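PDB 4PET: extracellular solute-binding protein, family 7 from Colwellia psychrerythraea, which binds pyruvate together with a calcium ion, probably for uptake by a TRAP transporter. Local coordinates for residues K53-K56 against E57-G61; G148-G151 against N152-G155; V245-K248 against A249-L253; I328-S331 against L332-K336. All blocks are in the same frame, centred on the assembly; numbering follows the deposited sequence.

Interaction 1: K53-K56 against E57-G61; sequences KMVK and EMSNG
Glu-57 N donates to Lys-53 O and Met-58 N to Met-54 O, each bond 2.9 Å long, as the last regular turns of helix 44-58 run out. Asn-60 then leaves helical geometry with a positive phi of 48°. Gly-61 N turns back to Lys-56 O at 2.9 Å, lying in the plane of that carbonyl, and Asn-60 N bonds to Glu-57 O. This is a Schellman motif. Val-55 O is gripped twice by Ser-59, through N and through OG, from opposite faces of the carbonyl plane. The OG bond is the shorter, at 2.7 Å. Ser-59 chi1 of 70° places the hydroxyl between its own N and carbonyl carbon, turned back onto the helix. The carboxylate of Glu-57 lies against the extended chain of Lys-53. Its OE2 remains 4.2 Å from Lys-53 NZ, too far for a salt bridge. On the buried side, the methyl CE of selenomethionine Met-58 touches Met-54 CB at 3.8 Å. Ser-59 OG also bonds to Leu-63 N, tying the cap to the next strand. Met-54, Val-55 and Met-58 pack on helix 255-290, while Val-55 also meets strand 63-68 of the same beta-alpha-beta unit.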
ATOM      1  N   LYS A  53     -19.859   4.372  -6.998  1.00 17.20           N
ATOM      2  CA  LYS A  53     -20.591   3.129  -7.159  1.00 16.14           C
ATOM      3  C   LYS A  53     -20.700   2.416  -5.811  1.00 18.87           C
ATOM      4  O   LYS A  53     -21.763   1.942  -5.442  1.00 20.93           O
ATOM      5  CB  LYS A  53     -19.914   2.220  -8.210  1.00 14.94           C
ATOM      6  CG  LYS A  53     -20.674   0.944  -8.446  1.00 29.56           C
ATOM      7  CD  LYS A  53     -20.191   0.256  -9.715  1.00 34.85           C
ATOM      8  CE  LYS A  53     -20.945  -1.040  -9.998  1.00 38.93           C
ATOM      9  NZ  LYS A  53     -20.379  -1.695 -11.217  1.00 52.21           N
HETATM   10  N   MSE A  54     -19.602   2.373  -5.066  1.00 20.16           N
HETATM   11  CA  MSE A  54     -19.596   1.703  -3.776  1.00 16.40           C
HETATM   12  C   MSE A  54     -20.605   2.361  -2.845  1.00 19.43           C
HETATM   13  O   MSE A  54     -21.290   1.676  -2.104  1.00 21.25           O
HETATM   14  CB  MSE A  54     -18.219   1.810  -3.123  1.00 19.62           C
HETATM   15  CG  MSE A  54     -17.217   0.905  -3.677  1.00 28.38           C
HETATM   16 SE   MSE A  54     -15.692   1.061  -2.574  0.82 29.53          SE
HETATM   17  CE  MSE A  54     -14.677   2.362  -3.483  1.00 27.73           C
ATOM     18  N   VAL A  55     -20.677   3.698  -2.877  1.00 21.51           N
ATOM     19  CA  VAL A  55     -21.608   4.434  -2.038  1.00 18.07           C
ATOM     20  C   VAL A  55     -23.069   4.137  -2.427  1.00 17.68           C
ATOM     21  O   VAL A  55     -23.915   3.885  -1.578  1.00 22.74           O
ATOM     22  CB  VAL A  55     -21.369   5.952  -2.093  1.00 20.81           C
ATOM     23  CG1 VAL A  55     -22.528   6.680  -1.430  1.00 18.62           C
ATOM     24  CG2 VAL A  55     -20.053   6.319  -1.428  1.00 18.72           C
ATOM     25  N   LYS A  56     -23.359   4.162  -3.717  1.00 16.99           N
ATOM     26  CA  LYS A  56     -24.687   3.855  -4.201  1.00 18.68           C
ATOM     27  C   LYS A  56     -25.132   2.463  -3.783  1.00 23.40           C
ATOM     28  O   LYS A  56     -26.236   2.285  -3.248  1.00 21.24           O
ATOM     29  CB  LYS A  56     -24.719   4.002  -5.729  1.00 21.10           C
ATOM     30  CG  LYS A  56     -26.089   3.743  -6.383  1.00 29.56           C
ATOM     31  CD  LYS A  56     -26.030   4.024  -7.886  1.00 37.68           C
ATOM     32  CE  LYS A  56     -27.424   3.993  -8.517  1.00 45.82           C
ATOM     33  NZ  LYS A  56     -27.992   2.624  -8.520  1.00 53.61           N
ATOM     34  N   GLU A  57     -24.256   1.483  -3.975  1.00 19.27           N
ATOM     35  CA  GLU A  57     -24.598   0.099  -3.644  1.00 17.25           C
ATOM     36  C   GLU A  57     -24.730  -0.151  -2.135  1.00 17.31           C
ATOM     37  O   GLU A  57     -25.706  -0.737  -1.682  1.00 22.35           O
ATOM     38  CB  GLU A  57     -23.542  -0.835  -4.261  1.00 20.63           C
ATOM     39  CG  GLU A  57     -23.606  -0.813  -5.786  1.00 27.21           C
ATOM     40  CD  GLU A  57     -22.505  -1.606  -6.483  1.00 39.39           C
ATOM     41  OE1 GLU A  57     -21.459  -1.878  -5.868  1.00 38.27           O
ATOM     42  OE2 GLU A  57     -22.692  -1.935  -7.668  1.00 49.77           O
HETATM   43  N   MSE A  58     -23.743   0.314  -1.380  1.00 20.12           N
HETATM   44  CA  MSE A  58     -23.741   0.194   0.066  1.00 21.95           C
HETATM   45  C   MSE A  58     -24.927   0.920   0.677  1.00 26.78           C
HETATM   46  O   MSE A  58     -25.469   0.433   1.653  1.00 20.01           O
HETATM   47  CB  MSE A  58     -22.453   0.764   0.651  1.00 18.80           C
HETATM   48  CG  MSE A  58     -21.253  -0.138   0.422  1.00 22.66           C
HETATM   49 SE   MSE A  58     -19.778   0.278   1.557  0.84 26.86          SE
HETATM   50  CE  MSE A  58     -19.094   1.798   0.584  1.00 23.44           C
ATOM     51  N   SER A  59     -25.336   2.068   0.102  1.00 17.28           N
ATOM     52  CA  SER A  59     -26.495   2.825   0.636  1.00 18.04           C
ATOM     53  C   SER A  59     -27.863   2.388   0.112  1.00 19.15           C
ATOM     54  O   SER A  59     -28.896   2.989   0.458  1.00 23.46           O
ATOM     55  CB  SER A  59     -26.300   4.333   0.383  1.00 18.59           C
ATOM     56  OG  SER A  59     -26.414   4.659  -0.983  1.00 22.03           O
ATOM     57  N   ASN A  60     -27.885   1.362  -0.732  1.00 19.32           N
ATOM     58  CA  ASN A  60     -29.093   0.972  -1.438  1.00 22.13           C
ATOM     59  C   ASN A  60     -29.786   2.168  -2.095  1.00 20.81           C
ATOM     60  O   ASN A  60     -31.006   2.287  -2.005  1.00 26.20           O
ATOM     61  CB  ASN A  60     -30.082   0.310  -0.489  1.00 22.95           C
ATOM     62  CG  ASN A  60     -31.181  -0.438  -1.207  1.00 34.59           C
ATOM     63  OD1 ASN A  60     -31.066  -0.785  -2.378  1.00 42.72           O
ATOM     64  ND2 ASN A  60     -32.256  -0.712  -0.489  1.00 38.76           N
ATOM     65  N   GLY A  61     -29.002   3.059  -2.689  1.00 24.55           N
ATOM     66  CA  GLY A  61     -29.520   4.216  -3.410  1.00 28.05           C
ATOM     67  C   GLY A  61     -29.847   5.451  -2.580  1.00 29.90           C
ATOM     68  O   GLY A  61     -30.303   6.467  -3.114  1.00 29.70           O
TER

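Interaction 2: G148-G151 against N152-G155; sequences GNTG and NQMG. With CA (calcium ion), chain E; PYR (pyruvic acid), chain D.
Thr-150 OG1 and the side-chain amide of Gln-153 meet almost on the level of the amide plane. The calcium ion and pyruvate O3 lie close to that level too, so none of the three sits over a face of the amide. Pyruvate itself is nearly coplanar with the amide, beside it and not stacked on it. The metal bridges the two flat groups. The calcium ion binds Gln-153 OE1 and is chelated by pyruvate through carboxylate O, 2.4 Å away, and keto O3. Thr-150 OG1 lies 2.9 Å from Gln-153 NE2 and donates to Gly-151 O at 3.0 Å. The Gln-153 chain is extended beyond CG (chi2 -170°), which carries the amide from the backbone to the metal.

An Asx turn lies just before. Asn-149 OD1 accepts from Gly-151 N at 2.8 Å, on a lone pair in its carbonyl plane, and its ND2 is held by Glu-240. A water donates to Thr-150 O and Asn-152 O, 3.0 Å from each, and links the two sides of the bend. The side chain of Asn-152 bonds through ND2 to Asp-347 of the second subunit.

The segment leads from strand 142-149 of one sheet to strand 156-158 of the other. Glu-211, Glu-236 and the carbonyl of Trp-212 also bind the calcium, and Tyr-97 and Arg-174 hold the pyruvate. This is the ligand site of a TRAP solute-binding protein: a pocket between two lobes in which pyruvate chelates the calcium.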
ATOM      1  N   GLY A 148      -6.093   8.698  -3.411  1.00 15.13           N
ATOM      2  CA  GLY A 148      -5.404   7.706  -4.221  1.00 13.69           C
ATOM      3  C   GLY A 148      -3.939   8.029  -4.444  1.00 21.23           C
ATOM      4  O   GLY A 148      -3.603   9.169  -4.797  1.00 21.03           O
ATOM      5  N   ASN A 149      -3.065   7.020  -4.294  1.00 17.39           N
ATOM      6  CA  ASN A 149      -1.645   7.223  -4.539  1.00 15.70           C
ATOM      7  C   ASN A 149      -1.231   6.710  -5.903  1.00 18.31           C
ATOM      8  O   ASN A 149      -1.700   5.657  -6.339  1.00 18.43           O
ATOM      9  CB  ASN A 149      -0.808   6.503  -3.499  1.00 16.25           C
ATOM     10  CG  ASN A 149       0.416   7.264  -3.121  1.00 17.05           C
ATOM     11  OD1 ASN A 149       1.411   7.217  -3.814  1.00 18.70           O
ATOM     12  ND2 ASN A 149       0.354   7.972  -2.011  1.00 18.39           N
ATOM     13  N   THR A 150      -0.327   7.444  -6.542  1.00 18.01           N
ATOM     14  CA  THR A 150       0.268   7.038  -7.808  1.00 18.16           C
ATOM     15  C   THR A 150       1.533   6.201  -7.575  1.00 16.71           C
ATOM     16  O   THR A 150       2.077   5.576  -8.492  1.00 21.35           O
ATOM     17  CB  THR A 150       0.641   8.283  -8.647  1.00 15.53           C
ATOM     18  OG1 THR A 150       1.617   9.082  -7.959  1.00 15.08           O
ATOM     19  CG2 THR A 150      -0.611   9.142  -8.922  1.00 19.49           C
ATOM     20  N   GLY A 151       2.023   6.184  -6.355  1.00 22.00           N
ATOM     21  CA  GLY A 151       3.378   5.708  -6.142  1.00 21.69           C
ATOM     22  C   GLY A 151       4.403   6.714  -6.683  1.00 15.74           C
ATOM     23  O   GLY A 151       4.099   7.876  -6.895  1.00 18.10           O
ATOM     24  N   ASN A 152       5.642   6.264  -6.843  1.00 16.69           N
ATOM     25  CA  ASN A 152       6.758   7.164  -7.100  1.00 16.57           C
ATOM     26  C   ASN A 152       6.667   7.665  -8.549  1.00 19.03           C
ATOM     27  O   ASN A 152       6.438   6.880  -9.482  1.00 22.94           O
ATOM     28  CB  ASN A 152       8.072   6.379  -6.912  1.00 19.92           C
ATOM     29  CG  ASN A 152       9.138   7.193  -6.223  1.00 25.32           C
ATOM     30  OD1 ASN A 152       9.503   8.266  -6.687  1.00 19.31           O
ATOM     31  ND2 ASN A 152       9.618   6.702  -5.081  1.00 24.40           N
ATOM     32  N   GLN A 153       6.813   8.964  -8.764  1.00 18.48           N
ATOM     33  CA  GLN A 153       6.571   9.498 -10.109  1.00 18.90           C
ATOM     34  C   GLN A 153       7.869   9.715 -10.868  1.00 23.04           C
ATOM     35  O   GLN A 153       8.926   9.898 -10.262  1.00 22.10           O
ATOM     36  CB  GLN A 153       5.768  10.807 -10.032  1.00 18.66           C
ATOM     37  CG  GLN A 153       4.405  10.621  -9.390  1.00 14.92           C
ATOM     38  CD  GLN A 153       3.508  11.804  -9.515  1.00 23.25           C
ATOM     39  OE1 GLN A 153       3.951  12.899  -9.918  1.00 16.99           O
ATOM     40  NE2 GLN A 153       2.219  11.598  -9.238  1.00 21.59           N
HETATM   41  N   MSE A 154       7.782   9.699 -12.202  1.00 23.54           N
HETATM   42  CA  MSE A 154       8.939   9.938 -13.051  1.00 20.64           C
HETATM   43  C   MSE A 154       9.256  11.435 -13.046  1.00 19.75           C
HETATM   44  O   MSE A 154       8.383  12.257 -12.730  1.00 22.46           O
HETATM   45  CB  MSE A 154       8.678   9.410 -14.485  1.00 24.98           C
HETATM   46  CG  MSE A 154       8.465   7.890 -14.540  1.00 23.29           C
HETATM   47 SE   MSE A 154      10.132   6.973 -14.258  0.86 21.32          SE
HETATM   48  CE  MSE A 154      10.982   7.538 -15.907  1.00 31.31           C
ATOM     49  N   GLY A 155      10.508  11.779 -13.358  1.00 18.69           N
ATOM     50  CA  GLY A 155      10.989  13.153 -13.357  1.00 26.04           C
ATOM     51  C   GLY A 155      10.363  14.019 -14.443  1.00 32.09           C
ATOM     52  O   GLY A 155      10.333  15.262 -14.330  1.00 23.28           O
TER
HETATM   53 CA    CA E 403       3.208  14.923 -10.842  1.00 20.50          CA
HETATM   54  C   PYR D 402       0.160  16.126 -10.824  1.00 21.41           C
HETATM   55  O   PYR D 402       1.352  16.458 -11.243  1.00 18.99           O
HETATM   56  OXT PYR D 402      -0.771  17.026 -10.954  1.00 15.36           O
HETATM   57  CA  PYR D 402      -0.109  14.826 -10.345  1.00 32.70           C
HETATM   58  O3  PYR D 402       0.861  14.005 -10.030  1.00 24.97           O
HETATM   59  CB  PYR D 402      -1.513  14.316 -10.233  1.00 31.98           C
HETATM   60  O   HOH W   1       3.747   6.680 -10.728  1.00 21.00           O

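Interaction 3: V245-K248 against A249-L253; sequences VNQK and AYNSL
Gln-247 reaches Asn-251 because its CG stands opposite its backbone N (chi1 -179°) and the chain then bends at chi2. Asn-251 has its CG beside its own N (chi1 -64°), which sets its amide close to Gln-247 O with OD1 toward Gln-247 NE2. NE2 of Gln-247 donates to Asn-251 OD1 at 2.9 Å, one helical turn on. The acceptor lies in the amide plane of Gln-247, but the donor is tilted out of the carbonyl plane of Asn-251. The two amide planes are 35° apart. With an alanine in place of Gln-247, Asn-251 OD1 would probably lose this side-chain donor and its amide would be freer to turn.

Asn-246 is the N-cap of helix 247-252, at the point where strand 240-246 passes straight into it. Its OD1 accepts from Ala-249 N at 2.9 Å, using an in-plane lone pair. Its ND2 is held by Val-83 O. The cap therefore ties the helix start to helix 79-85. Asn-246 O takes Tyr-250 N at 2.9 Å in the first helical bond.

Val-245 CG1 touches Tyr-250 CB at 3.9 Å on the inner side. Both residues pack further on helix 255-290 and strand 142-149. At the far end the bond from Ser-252 N to Lys-248 O is weak. Ser-252 OG donates to Ala-249 O at 2.6 Å, and Ser-252 N bonds to the same oxygen.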
ATOM      1  N   VAL A 245     -14.726  17.077   0.947  1.00 18.36           N
ATOM      2  CA  VAL A 245     -16.144  17.053   1.217  1.00 16.16           C
ATOM      3  C   VAL A 245     -16.516  18.313   1.981  1.00 18.83           C
ATOM      4  O   VAL A 245     -15.858  18.688   2.945  1.00 19.58           O
ATOM      5  CB  VAL A 245     -16.519  15.856   2.095  1.00 16.11           C
ATOM      6  CG1 VAL A 245     -18.036  15.829   2.321  1.00 15.37           C
ATOM      7  CG2 VAL A 245     -16.068  14.573   1.475  1.00 20.37           C
ATOM      8  N   ASN A 246     -17.570  18.970   1.537  1.00 20.39           N
ATOM      9  CA  ASN A 246     -18.079  20.123   2.249  1.00 20.96           C
ATOM     10  C   ASN A 246     -18.642  19.687   3.604  1.00 18.68           C
ATOM     11  O   ASN A 246     -19.526  18.842   3.658  1.00 22.35           O
ATOM     12  CB  ASN A 246     -19.162  20.797   1.406  1.00 18.50           C
ATOM     13  CG  ASN A 246     -19.790  21.961   2.117  1.00 21.46           C
ATOM     14  OD1 ASN A 246     -20.761  21.794   2.852  1.00 23.19           O
ATOM     15  ND2 ASN A 246     -19.224  23.164   1.910  1.00 22.34           N
ATOM     16  N   GLN A 247     -18.111  20.252   4.690  1.00 23.84           N
ATOM     17  CA  GLN A 247     -18.469  19.842   6.064  1.00 22.64           C
ATOM     18  C   GLN A 247     -19.970  19.932   6.320  1.00 17.87           C
ATOM     19  O   GLN A 247     -20.575  19.023   6.919  1.00 21.94           O
ATOM     20  CB  GLN A 247     -17.723  20.729   7.068  1.00 24.38           C
ATOM     21  CG  GLN A 247     -17.974  20.404   8.531  1.00 23.63           C
ATOM     22  CD  GLN A 247     -17.221  19.193   9.004  1.00 28.04           C
ATOM     23  OE1 GLN A 247     -15.983  19.130   8.907  1.00 32.67           O
ATOM     24  NE2 GLN A 247     -17.961  18.207   9.537  1.00 28.73           N
ATOM     25  N   LYS A 248     -20.583  21.030   5.870  1.00 19.67           N
ATOM     26  CA  LYS A 248     -22.010  21.213   6.069  1.00 18.39           C
ATOM     27  C   LYS A 248     -22.817  20.164   5.337  1.00 21.97           C
ATOM     28  O   LYS A 248     -23.789  19.653   5.877  1.00 18.36           O
ATOM     29  CB  LYS A 248     -22.442  22.618   5.662  1.00 21.16           C
ATOM     30  CG  LYS A 248     -22.009  23.666   6.710  1.00 29.94           C
ATOM     31  CD  LYS A 248     -22.415  25.083   6.313  1.00 43.23           C
ATOM     32  CE  LYS A 248     -22.189  26.060   7.461  1.00 47.47           C
ATOM     33  NZ  LYS A 248     -23.209  25.855   8.527  1.00 54.49           N
ATOM     34  N   ALA A 249     -22.389  19.787   4.132  1.00 21.37           N
ATOM     35  CA  ALA A 249     -23.076  18.727   3.413  1.00 18.76           C
ATOM     36  C   ALA A 249     -22.893  17.417   4.161  1.00 18.41           C
ATOM     37  O   ALA A 249     -23.843  16.688   4.361  1.00 20.18           O
ATOM     38  CB  ALA A 249     -22.555  18.606   1.969  1.00 24.02           C
ATOM     39  N   TYR A 250     -21.677  17.125   4.586  1.00 17.37           N
ATOM     40  CA  TYR A 250     -21.436  15.902   5.335  1.00 23.40           C
ATOM     41  C   TYR A 250     -22.326  15.862   6.608  1.00 20.69           C
ATOM     42  O   TYR A 250     -22.963  14.857   6.886  1.00 20.79           O
ATOM     43  CB  TYR A 250     -19.960  15.803   5.673  1.00 20.76           C
ATOM     44  CG  TYR A 250     -19.544  14.632   6.539  1.00 22.16           C
ATOM     45  CD1 TYR A 250     -19.150  13.417   5.975  1.00 23.25           C
ATOM     46  CD2 TYR A 250     -19.521  14.745   7.924  1.00 21.11           C
ATOM     47  CE1 TYR A 250     -18.740  12.348   6.795  1.00 20.78           C
ATOM     48  CE2 TYR A 250     -19.119  13.685   8.742  1.00 28.44           C
ATOM     49  CZ  TYR A 250     -18.725  12.492   8.163  1.00 24.36           C
ATOM     50  OH  TYR A 250     -18.319  11.449   8.960  1.00 28.49           O
ATOM     51  N   ASN A 251     -22.396  16.970   7.337  1.00 19.77           N
ATOM     52  CA  ASN A 251     -23.188  17.024   8.561  1.00 23.81           C
ATOM     53  C   ASN A 251     -24.662  16.739   8.301  1.00 25.36           C
ATOM     54  O   ASN A 251     -25.364  16.273   9.173  1.00 28.83           O
ATOM     55  CB  ASN A 251     -23.115  18.404   9.192  1.00 28.60           C
ATOM     56  CG  ASN A 251     -21.732  18.789   9.661  1.00 29.32           C
ATOM     57  OD1 ASN A 251     -20.864  17.949   9.942  1.00 28.85           O
ATOM     58  ND2 ASN A 251     -21.531  20.095   9.776  1.00 34.59           N
ATOM     59  N   SER A 252     -25.140  17.026   7.097  1.00 22.57           N
ATOM     60  CA  SER A 252     -26.556  16.847   6.808  1.00 22.94           C
ATOM     61  C   SER A 252     -26.896  15.357   6.634  1.00 22.39           C
ATOM     62  O   SER A 252     -28.067  14.981   6.645  1.00 20.98           O
ATOM     63  CB  SER A 252     -26.973  17.639   5.567  1.00 27.19           C
ATOM     64  OG  SER A 252     -26.463  17.040   4.373  1.00 26.59           O
ATOM     65  N   LEU A 253     -25.876  14.523   6.430  1.00 20.71           N
ATOM     66  CA  LEU A 253     -26.093  13.090   6.255  1.00 20.36           C
ATOM     67  C   LEU A 253     -26.412  12.388   7.566  1.00 20.32           C
ATOM     68  O   LEU A 253     -25.878  12.763   8.596  1.00 20.17           O
ATOM     69  CB  LEU A 253     -24.834  12.442   5.710  1.00 18.34           C
ATOM     70  CG  LEU A 253     -24.452  12.765   4.275  1.00 16.75           C
ATOM     71  CD1 LEU A 253     -23.156  12.048   3.917  1.00 17.26           C
ATOM     72  CD2 LEU A 253     -25.593  12.343   3.383  1.00 22.46           C
TER

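Interaction 4: I328-S331 against L332-K336; sequences ILKS and LNDYK
Asp-334 and Lys-330 form a salt bridge between residues four apart, on the outer side of the long helix 323-353. The Asp-334 side chain can be traced outward. Its CB lies 3.3 Å from Lys-330 O, the carbonyl that also accepts the Asp-334 backbone N. CG stays close over the same oxygen, at 3.2 Å, because chi1 of -67° sets it beside its own backbone N and back toward the preceding turn. Both carboxylate oxygens stand about equally far from Lys-330 O, acceptors facing an acceptor, with no bond. OD2 touches Lys-330 CG at 3.4 Å and takes the bond from Lys-330 NZ at 2.7 Å, on its syn lone pair, the side of OD1. The lysine chain starts extended and then bends at chi3 and chi4, which brings NZ round to the carboxylate. With an asparagine in place of Asp-334, Lys-330 NZ would probably lose its charged mate and the lysine end would be freer to swing into solvent.

The inner side of the helix is largely apolar. Ile-328 and Leu-332 lie side by side and point the same way, with CG2 of Ile-328 4.1 Å from CD1 of Leu-332. Leu-332 packs on Phe-107, Met-115 and Trp-123. Ser-331 OG bonds to Trp-123 NE1 and the ring of Tyr-335 meets that indole edge-to-face, joining helix 117-126 to this one. Tyr-335 OH reaches across to ND1 of His-278 of the second subunit, while Tyr-335 N bonds to Ser-331 O at 2.9 Å.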
ATOM      1  N   ILE A 328       3.995  20.772  10.621  1.00 20.84           N
ATOM      2  CA  ILE A 328       3.762  19.761   9.597  1.00 21.46           C
ATOM      3  C   ILE A 328       5.090  19.191   9.078  1.00 21.41           C
ATOM      4  O   ILE A 328       5.239  17.978   8.979  1.00 24.64           O
ATOM      5  CB  ILE A 328       2.959  20.301   8.418  1.00 18.33           C
ATOM      6  CG1 ILE A 328       1.563  20.712   8.875  1.00 21.43           C
ATOM      7  CG2 ILE A 328       2.818  19.199   7.351  1.00 18.16           C
ATOM      8  CD1 ILE A 328       0.838  21.598   7.897  1.00 21.43           C
ATOM      9  N   LEU A 329       6.044  20.054   8.747  1.00 21.03           N
ATOM     10  CA  LEU A 329       7.337  19.573   8.253  1.00 20.18           C
ATOM     11  C   LEU A 329       8.126  18.765   9.305  1.00 26.23           C
ATOM     12  O   LEU A 329       8.854  17.840   8.958  1.00 24.41           O
ATOM     13  CB  LEU A 329       8.196  20.695   7.723  1.00 18.88           C
ATOM     14  CG  LEU A 329       7.587  21.409   6.518  1.00 30.01           C
ATOM     15  CD1 LEU A 329       8.491  22.526   6.116  1.00 23.20           C
ATOM     16  CD2 LEU A 329       7.338  20.437   5.332  1.00 29.48           C
ATOM     17  N   LYS A 330       7.998  19.112  10.579  1.00 19.89           N
ATOM     18  CA  LYS A 330       8.644  18.324  11.618  1.00 24.27           C
ATOM     19  C   LYS A 330       8.042  16.933  11.717  1.00 23.47           C
ATOM     20  O   LYS A 330       8.752  15.948  11.933  1.00 25.39           O
ATOM     21  CB  LYS A 330       8.529  19.000  12.980  1.00 27.29           C
ATOM     22  CG  LYS A 330       9.100  18.137  14.118  1.00 36.28           C
ATOM     23  CD  LYS A 330       8.801  18.737  15.475  1.00 41.69           C
ATOM     24  CE  LYS A 330       9.922  18.506  16.476  1.00 48.23           C
ATOM     25  NZ  LYS A 330      10.479  17.126  16.443  1.00 52.72           N
ATOM     26  N   SER A 331       6.726  16.858  11.641  1.00 21.36           N
ATOM     27  CA  SER A 331       6.065  15.563  11.687  1.00 26.34           C
ATOM     28  C   SER A 331       6.496  14.710  10.503  1.00 27.15           C
ATOM     29  O   SER A 331       6.777  13.526  10.667  1.00 18.22           O
ATOM     30  CB  SER A 331       4.542  15.717  11.698  1.00 23.11           C
ATOM     31  OG  SER A 331       3.926  14.448  11.599  1.00 26.16           O
ATOM     32  N   LEU A 332       6.547  15.304   9.314  1.00 22.54           N
ATOM     33  CA  LEU A 332       6.943  14.567   8.115  1.00 25.14           C
ATOM     34  C   LEU A 332       8.387  14.118   8.186  1.00 23.46           C
ATOM     35  O   LEU A 332       8.707  13.001   7.786  1.00 25.84           O
ATOM     36  CB  LEU A 332       6.752  15.388   6.852  1.00 22.68           C
ATOM     37  CG  LEU A 332       5.320  15.565   6.380  1.00 22.37           C
ATOM     38  CD1 LEU A 332       5.290  16.619   5.297  1.00 21.02           C
ATOM     39  CD2 LEU A 332       4.720  14.229   5.867  1.00 21.18           C
ATOM     40  N   ASN A 333       9.249  14.998   8.691  1.00 20.87           N
ATOM     41  CA  ASN A 333      10.677  14.747   8.732  1.00 20.15           C
ATOM     42  C   ASN A 333      11.009  13.652   9.781  1.00 25.52           C
ATOM     43  O   ASN A 333      11.694  12.671   9.486  1.00 22.19           O
ATOM     44  CB  ASN A 333      11.426  16.070   8.990  1.00 25.99           C
ATOM     45  CG  ASN A 333      12.930  15.884   9.093  1.00 38.92           C
ATOM     46  OD1 ASN A 333      13.528  16.077  10.161  1.00 42.63           O
ATOM     47  ND2 ASN A 333      13.552  15.517   7.981  1.00 39.44           N
ATOM     48  N   ASP A 334      10.473  13.801  10.985  1.00 23.65           N
ATOM     49  CA  ASP A 334      10.691  12.810  12.036  1.00 24.88           C
ATOM     50  C   ASP A 334      10.063  11.489  11.643  1.00 19.75           C
ATOM     51  O   ASP A 334      10.659  10.453  11.865  1.00 23.25           O
ATOM     52  CB  ASP A 334      10.035  13.231  13.339  1.00 23.03           C
ATOM     53  CG  ASP A 334      10.672  14.443  13.947  1.00 31.25           C
ATOM     54  OD1 ASP A 334      11.725  14.875  13.415  1.00 30.10           O
ATOM     55  OD2 ASP A 334      10.096  14.947  14.944  1.00 27.64           O
ATOM     56  N   TYR A 335       8.852  11.528  11.091  1.00 23.94           N
ATOM     57  CA  TYR A 335       8.182  10.294  10.718  1.00 20.97           C
ATOM     58  C   TYR A 335       8.963   9.579   9.604  1.00 24.40           C
ATOM     59  O   TYR A 335       9.241   8.382   9.709  1.00 26.98           O
ATOM     60  CB  TYR A 335       6.706  10.481  10.364  1.00 15.79           C
ATOM     61  CG  TYR A 335       5.955   9.144  10.466  1.00 15.42           C
ATOM     62  CD1 TYR A 335       5.413   8.722  11.686  1.00 22.83           C
ATOM     63  CD2 TYR A 335       5.852   8.280   9.363  1.00 21.56           C
ATOM     64  CE1 TYR A 335       4.766   7.497  11.802  1.00 23.90           C
ATOM     65  CE2 TYR A 335       5.206   7.061   9.471  1.00 20.43           C
ATOM     66  CZ  TYR A 335       4.667   6.670  10.689  1.00 28.27           C
ATOM     67  OH  TYR A 335       4.040   5.447  10.793  1.00 24.60           O
ATOM     68  N   LYS A 336       9.369  10.307   8.574  1.00 20.62           N
ATOM     69  CA  LYS A 336      10.189   9.704   7.533  1.00 20.83           C
ATOM     70  C   LYS A 336      11.455   9.071   8.109  1.00 23.41           C
ATOM     71  O   LYS A 336      11.783   7.945   7.762  1.00 25.07           O
ATOM     72  CB  LYS A 336      10.518  10.702   6.430  1.00 25.83           C
ATOM     73  CG  LYS A 336      11.382  10.073   5.323  1.00 28.63           C
ATOM     74  CD  LYS A 336      11.839  11.085   4.315  1.00 34.05           C
ATOM     75  CE  LYS A 336      12.704  12.140   4.962  1.00 40.07           C
ATOM     76  NZ  LYS A 336      13.880  12.454   4.130  1.00 51.65           N
TER

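In the fold
Interaction 2 is the buried one, its centre about 7 Å from the centre of the chain, and part of the ligand pocket. It relies on polar groups, a metal and a water. Interactions 1, 3 and 4 lie on helices or at their ends and are only partly buried, with charged or amide pairs outside and apolar side chains inside. Interaction 3 holds a helix start and interaction 1 a helix end; both pack on helix 255-290, their centres about 17 Å apart. Interactions 2 and 3 reach the same sheet through neighbouring strands 142-149 and 240-246. Interaction 4 lies mid-helix, its centre about 20 Å from that of interaction 2. Interactions 1, 2 and 4 touch the second subunit; interaction 3 does not.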